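Gluconate kinase (Lactobacillus acidophilus, PDB 3LL3) is an FGGY-family carbohydrate kinase that binds ATP and D-xylulose and probably phosphorylates a sugar or sugar acid such as gluconate. Local coordinates at residues T173-L187 with Y280-L292. Sequence-based numbering, arbitrary orientation.
Sequences TTMAAGTGILNLKTL and YFCYPADKTHYLL. With XUL (D-xylulose), chain E.
Pro284 packs against Ala177, Leu184 and Leu187 where the two halves of this FGGY kinase, of the actin-like ATPase fold, meet. The 173-187 segment, from the N-terminal half, begins as a short helix and lies along a beta hairpin of the C-terminal half, whose strand 281-284 lies at one edge of its sheet. Followed around the pyrrolidine ring, CB of Pro284 rests on Leu187 CD2 at 3.5 Å, CG meets that methyl and Leu184 CD2, with Leu182 CD2 tip to tip against it, and CD lies 3.6 Å from Ala177 CB. Leu184 crosses the ring at about a right angle, its CD2 also reaching Cys282 SG.

One residue earlier in the strand, Tyr283 sets its CB 3.5 Å from Ala177 CB. With CG anti to the carbonyl carbon (chi1 -59°), CD1 of its ring comes 3.2 Å from Ala177 O, while CE2 sits over the centre of the Phe281 ring, 3.3 Å above its plane. Both aromatics line the D-xylulose pocket; O2 of the sugar lies near the plane of the Tyr283 ring, at its edge. An alanine here would keep the CB contact with Ala177 but would probably leave one face of Phe281 without its ring partner and open a gap beside the sugar.

At the hairpin turn, Asp286 OD1 takes His289 ND1 on its syn lone pair and Thr288 N, in an Asx turn, on its anti one. Lys287, bent at chi2 and chi3, folds over Leu187, and its NZ makes a weak bond to Lys185 O. One water there donates to Leu184 O and Tyr290 OH and accepts from Lys287 NZ; another bridges Thr173 OG1 and Ala285 O, donating to the latter at 2.7 Å.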
loop_
_atom_site.group_PDB
_atom_site.type_symbol
_atom_site.label_atom_id
_atom_site.label_comp_id
_atom_site.label_asym_id
_atom_site.label_seq_id
_atom_site.Cartn_x
_atom_site.Cartn_y
_atom_site.Cartn_z
ATOM N N THR A 173 20.950 -3.669 38.034
ATOM C CA THR A 173 21.320 -2.650 37.071
ATOM C C THR A 173 20.492 -2.720 35.767
ATOM O O THR A 173 20.079 -1.696 35.266
ATOM C CB THR A 173 22.807 -2.768 36.709
ATOM O OG1 THR A 173 23.604 -2.728 37.905
ATOM C CG2 THR A 173 23.214 -1.656 35.782
ATOM N N THR A 174 20.270 -3.917 35.210
ATOM C CA THR A 174 19.600 -4.004 33.896
ATOM C C THR A 174 18.138 -3.593 34.007
ATOM O O THR A 174 17.529 -3.133 33.039
ATOM C CB THR A 174 19.652 -5.432 33.269
ATOM O OG1 THR A 174 18.675 -6.261 33.903
ATOM C CG2 THR A 174 21.025 -6.056 33.417
HETATM N N MSE A 175 17.568 -3.763 35.195
HETATM C CA MSE A 175 16.175 -3.392 35.409
HETATM C C MSE A 175 16.057 -1.884 35.707
HETATM O O MSE A 175 15.114 -1.236 35.272
HETATM C CB MSE A 175 15.562 -4.231 36.530
HETATM C CG MSE A 175 14.070 -4.066 36.663
HETATM SE SE MSE A 175 13.026 -4.681 35.125
HETATM C CE MSE A 175 13.519 -6.587 35.177
ATOM N N ALA A 176 17.018 -1.341 36.446
ATOM C CA ALA A 176 17.091 0.101 36.665
ATOM C C ALA A 176 17.264 0.785 35.298
ATOM O O ALA A 176 16.769 1.895 35.074
ATOM C CB ALA A 176 18.253 0.435 37.589
ATOM N N ALA A 177 17.945 0.081 34.383
ATOM C CA ALA A 177 18.178 0.579 33.038
ATOM C C ALA A 177 16.881 0.786 32.253
ATOM O O ALA A 177 16.862 1.568 31.310
ATOM C CB ALA A 177 19.161 -0.339 32.265
ATOM N N GLY A 178 15.801 0.109 32.653
ATOM C CA GLY A 178 14.509 0.283 31.992
ATOM C C GLY A 178 13.577 1.340 32.599
ATOM O O GLY A 178 12.423 1.478 32.160
ATOM N N THR A 179 14.052 2.085 33.602
ATOM C CA THR A 179 13.211 3.110 34.251
ATOM C C THR A 179 13.225 4.453 33.521
ATOM O O THR A 179 12.235 5.177 33.546
ATOM C CB THR A 179 13.615 3.401 35.728
ATOM O OG1 THR A 179 14.954 3.901 35.773
ATOM C CG2 THR A 179 13.515 2.154 36.593
ATOM N N GLY A 180 14.350 4.781 32.886
ATOM C CA GLY A 180 14.537 6.090 32.281
ATOM C C GLY A 180 15.051 7.077 33.325
ATOM O O GLY A 180 15.019 8.284 33.118
ATOM N N ILE A 181 15.530 6.555 34.449
ATOM C CA ILE A 181 16.013 7.398 35.549
ATOM C C ILE A 181 17.476 7.084 35.847
ATOM O O ILE A 181 18.148 7.844 36.537
ATOM C CB ILE A 181 15.176 7.192 36.826
ATOM C CG1 ILE A 181 13.687 7.254 36.499
ATOM C CG2 ILE A 181 15.522 8.244 37.898
ATOM C CD1 ILE A 181 12.798 6.856 37.680
ATOM N N LEU A 182 17.979 5.975 35.302
ATOM C CA LEU A 182 19.352 5.548 35.576
ATOM C C LEU A 182 20.336 6.284 34.676
ATOM O O LEU A 182 20.262 6.184 33.454
ATOM C CB LEU A 182 19.496 4.044 35.359
ATOM C CG LEU A 182 20.856 3.437 35.729
ATOM C CD1 LEU A 182 20.995 3.330 37.237
ATOM C CD2 LEU A 182 21.089 2.062 35.058
ATOM N N ASN A 183 21.271 7.007 35.282
ATOM C CA ASN A 183 22.292 7.728 34.530
ATOM C C ASN A 183 23.272 6.763 33.858
ATOM O O ASN A 183 23.793 5.853 34.493
ATOM C CB ASN A 183 23.045 8.722 35.432
ATOM C CG ASN A 183 23.982 9.640 34.651
ATOM O OD1 ASN A 183 23.621 10.764 34.316
ATOM N ND2 ASN A 183 25.178 9.162 34.348
ATOM N N LEU A 184 23.533 6.977 32.576
ATOM C CA LEU A 184 24.389 6.070 31.813
ATOM C C LEU A 184 25.837 6.083 32.292
ATOM O O LEU A 184 26.505 5.057 32.263
ATOM C CB LEU A 184 24.353 6.413 30.327
ATOM C CG LEU A 184 23.096 6.010 29.555
ATOM C CD1 LEU A 184 23.126 6.616 28.185
ATOM C CD2 LEU A 184 22.965 4.499 29.435
ATOM N N LYS A 185 26.314 7.249 32.720
ATOM C CA LYS A 185 27.717 7.410 33.115
ATOM C C LYS A 185 28.022 7.003 34.555
ATOM O O LYS A 185 29.089 6.472 34.837
ATOM C CB LYS A 185 28.174 8.852 32.899
ATOM C CG LYS A 185 28.518 9.187 31.464
ATOM C CD LYS A 185 28.546 10.704 31.269
ATOM C CE LYS A 185 28.520 11.080 29.788
ATOM N NZ LYS A 185 27.963 12.451 29.571
ATOM N N THR A 186 27.100 7.274 35.469
ATOM C CA THR A 186 27.332 6.964 36.876
ATOM C C THR A 186 26.786 5.591 37.248
ATOM O O THR A 186 27.262 4.964 38.199
ATOM C CB THR A 186 26.676 8.000 37.789
ATOM O OG1 THR A 186 25.252 7.906 37.672
ATOM C CG2 THR A 186 27.135 9.405 37.408
ATOM N N LEU A 187 25.799 5.118 36.484
ATOM C CA LEU A 187 25.068 3.900 36.842
ATOM C C LEU A 187 24.434 3.998 38.236
ATOM O O LEU A 187 24.287 3.001 38.944
ATOM C CB LEU A 187 25.949 2.650 36.717
ATOM C CG LEU A 187 26.568 2.469 35.326
ATOM C CD1 LEU A 187 27.220 1.114 35.164
ATOM C CD2 LEU A 187 25.515 2.703 34.226
ATOM N N TYR A 280 17.433 3.818 19.048
ATOM C CA TYR A 280 17.592 2.563 19.785
ATOM C C TYR A 280 17.887 2.854 21.251
ATOM O O TYR A 280 18.427 3.914 21.577
ATOM C CB TYR A 280 18.699 1.666 19.174
ATOM C CG TYR A 280 20.073 2.298 19.143
ATOM C CD1 TYR A 280 20.855 2.371 20.292
ATOM C CD2 TYR A 280 20.594 2.813 17.961
ATOM C CE1 TYR A 280 22.121 2.958 20.267
ATOM C CE2 TYR A 280 21.851 3.399 17.920
ATOM C CZ TYR A 280 22.609 3.475 19.074
ATOM O OH TYR A 280 23.852 4.059 19.039
ATOM N N PHE A 281 17.536 1.925 22.137
ATOM C CA PHE A 281 17.778 2.158 23.543
ATOM C C PHE A 281 19.208 1.773 23.885
ATOM O O PHE A 281 19.851 1.016 23.150
ATOM C CB PHE A 281 16.773 1.398 24.426
ATOM C CG PHE A 281 16.836 -0.133 24.297
ATOM C CD1 PHE A 281 17.958 -0.844 24.711
ATOM C CD2 PHE A 281 15.756 -0.844 23.804
ATOM C CE1 PHE A 281 18.006 -2.231 24.633
ATOM C CE2 PHE A 281 15.793 -2.244 23.706
ATOM C CZ PHE A 281 16.921 -2.934 24.126
ATOM N N CYS A 282 19.698 2.296 24.999
ATOM C CA CYS A 282 20.957 1.835 25.577
ATOM C C CYS A 282 20.738 1.589 27.070
ATOM O O CYS A 282 20.556 2.540 27.840
ATOM C CB CYS A 282 22.084 2.840 25.329
ATOM S SG CYS A 282 23.655 2.492 26.188
ATOM N N TYR A 283 20.703 0.310 27.456
ATOM C CA TYR A 283 20.405 -0.111 28.830
ATOM C C TYR A 283 21.647 -0.762 29.436
ATOM O O TYR A 283 22.022 -1.887 29.047
ATOM C CB TYR A 283 19.266 -1.147 28.891
ATOM C CG TYR A 283 17.927 -0.710 28.318
ATOM C CD1 TYR A 283 17.557 0.635 28.290
ATOM C CD2 TYR A 283 17.013 -1.652 27.843
ATOM C CE1 TYR A 283 16.327 1.029 27.788
ATOM C CE2 TYR A 283 15.784 -1.266 27.323
ATOM C CZ TYR A 283 15.448 0.080 27.303
ATOM O OH TYR A 283 14.231 0.484 26.807
ATOM N N PRO A 284 22.287 -0.071 30.390
ATOM C CA PRO A 284 23.475 -0.638 31.051
ATOM C C PRO A 284 23.205 -1.998 31.708
ATOM O O PRO A 284 22.093 -2.235 32.197
ATOM C CB PRO A 284 23.811 0.403 32.137
ATOM C CG PRO A 284 23.227 1.682 31.651
ATOM C CD PRO A 284 22.003 1.311 30.822
ATOM N N ALA A 285 24.213 -2.867 31.725
ATOM C CA ALA A 285 24.155 -4.121 32.477
ATOM C C ALA A 285 25.177 -4.064 33.628
ATOM O O ALA A 285 24.959 -4.601 34.720
ATOM C CB ALA A 285 24.441 -5.314 31.540
ATOM N N ASP A 286 26.297 -3.407 33.359
ATOM C CA ASP A 286 27.296 -3.089 34.377
ATOM C C ASP A 286 28.251 -2.112 33.729
ATOM O O ASP A 286 27.961 -1.578 32.644
ATOM C CB ASP A 286 28.026 -4.333 34.869
ATOM C CG ASP A 286 28.641 -5.131 33.734
ATOM O OD1 ASP A 286 29.541 -4.609 33.034
ATOM O OD2 ASP A 286 28.217 -6.286 33.539
ATOM N N LYS A 287 29.379 -1.852 34.371
ATOM C CA LYS A 287 30.229 -0.757 33.901
ATOM C C LYS A 287 30.814 -0.978 32.509
ATOM O O LYS A 287 31.147 -0.022 31.819
ATOM C CB LYS A 287 31.349 -0.453 34.903
ATOM C CG LYS A 287 30.927 0.502 36.006
ATOM C CD LYS A 287 30.452 1.840 35.432
ATOM C CE LYS A 287 31.577 2.608 34.767
ATOM N NZ LYS A 287 31.211 4.049 34.651
ATOM N N THR A 288 30.937 -2.233 32.097
ATOM C CA THR A 288 31.580 -2.542 30.823
ATOM C C THR A 288 30.695 -3.332 29.853
ATOM O O THR A 288 31.200 -3.927 28.906
ATOM C CB THR A 288 32.898 -3.316 31.049
ATOM O OG1 THR A 288 32.606 -4.600 31.622
ATOM C CG2 THR A 288 33.823 -2.528 31.993
ATOM N N HIS A 289 29.386 -3.346 30.105
ATOM C CA HIS A 289 28.429 -4.016 29.226
ATOM C C HIS A 289 27.141 -3.187 29.140
ATOM O O HIS A 289 26.503 -2.920 30.162
ATOM C CB HIS A 289 28.110 -5.443 29.715
ATOM C CG HIS A 289 29.301 -6.348 29.769
ATOM N ND1 HIS A 289 30.203 -6.327 30.813
ATOM C CD2 HIS A 289 29.740 -7.301 28.913
ATOM C CE1 HIS A 289 31.147 -7.229 30.595
ATOM N NE2 HIS A 289 30.892 -7.829 29.445
ATOM N N TYR A 290 26.780 -2.797 27.918
ATOM C CA TYR A 290 25.609 -1.972 27.643
ATOM C C TYR A 290 24.751 -2.625 26.563
ATOM O O TYR A 290 25.246 -2.976 25.497
ATOM C CB TYR A 290 26.047 -0.546 27.235
ATOM C CG TYR A 290 26.858 0.077 28.345
ATOM C CD1 TYR A 290 28.193 -0.267 28.529
ATOM C CD2 TYR A 290 26.270 0.939 29.264
ATOM C CE1 TYR A 290 28.937 0.269 29.570
ATOM C CE2 TYR A 290 27.009 1.472 30.319
ATOM C CZ TYR A 290 28.340 1.134 30.464
ATOM O OH TYR A 290 29.076 1.658 31.508
ATOM N N LEU A 291 23.466 -2.788 26.854
ATOM C CA LEU A 291 22.553 -3.443 25.934
ATOM C C LEU A 291 21.930 -2.425 24.998
ATOM O O LEU A 291 21.186 -1.529 25.433
ATOM C CB LEU A 291 21.474 -4.220 26.698
ATOM C CG LEU A 291 20.497 -5.034 25.833
ATOM C CD1 LEU A 291 21.154 -6.322 25.335
ATOM C CD2 LEU A 291 19.253 -5.365 26.665
ATOM N N LEU A 292 22.270 -2.530 23.717
ATOM C CA LEU A 292 21.664 -1.695 22.699
ATOM C C LEU A 292 20.578 -2.477 22.004
ATOM O O LEU A 292 20.733 -3.665 21.736
ATOM C CB LEU A 292 22.696 -1.240 21.668
ATOM C CG LEU A 292 24.012 -0.659 22.195
ATOM C CD1 LEU A 292 24.898 -0.241 21.011
ATOM C CD2 LEU A 292 23.763 0.518 23.132
HETATM C C1 XUL E . 12.838 -4.408 26.041
HETATM C C2 XUL E . 11.703 -3.377 25.916
HETATM C C3 XUL E . 10.219 -3.828 26.026
HETATM C C4 XUL E . 9.990 -5.244 26.589
HETATM C C5 XUL E . 10.275 -5.367 28.098
HETATM O O1 XUL E . 13.527 -4.512 24.818
HETATM O O2 XUL E . 11.977 -2.224 25.681
HETATM O O3 XUL E . 9.633 -3.811 24.749
HETATM O O4 XUL E . 8.640 -5.576 26.354
HETATM O O5 XUL E . 9.574 -6.449 28.664
HETATM O O HOH W 1 25.420 -4.721 37.347
HETATM O O HOH W 2 29.195 4.106 32.528
HETATM O O HOH W 3 30.137 4.208 37.339
#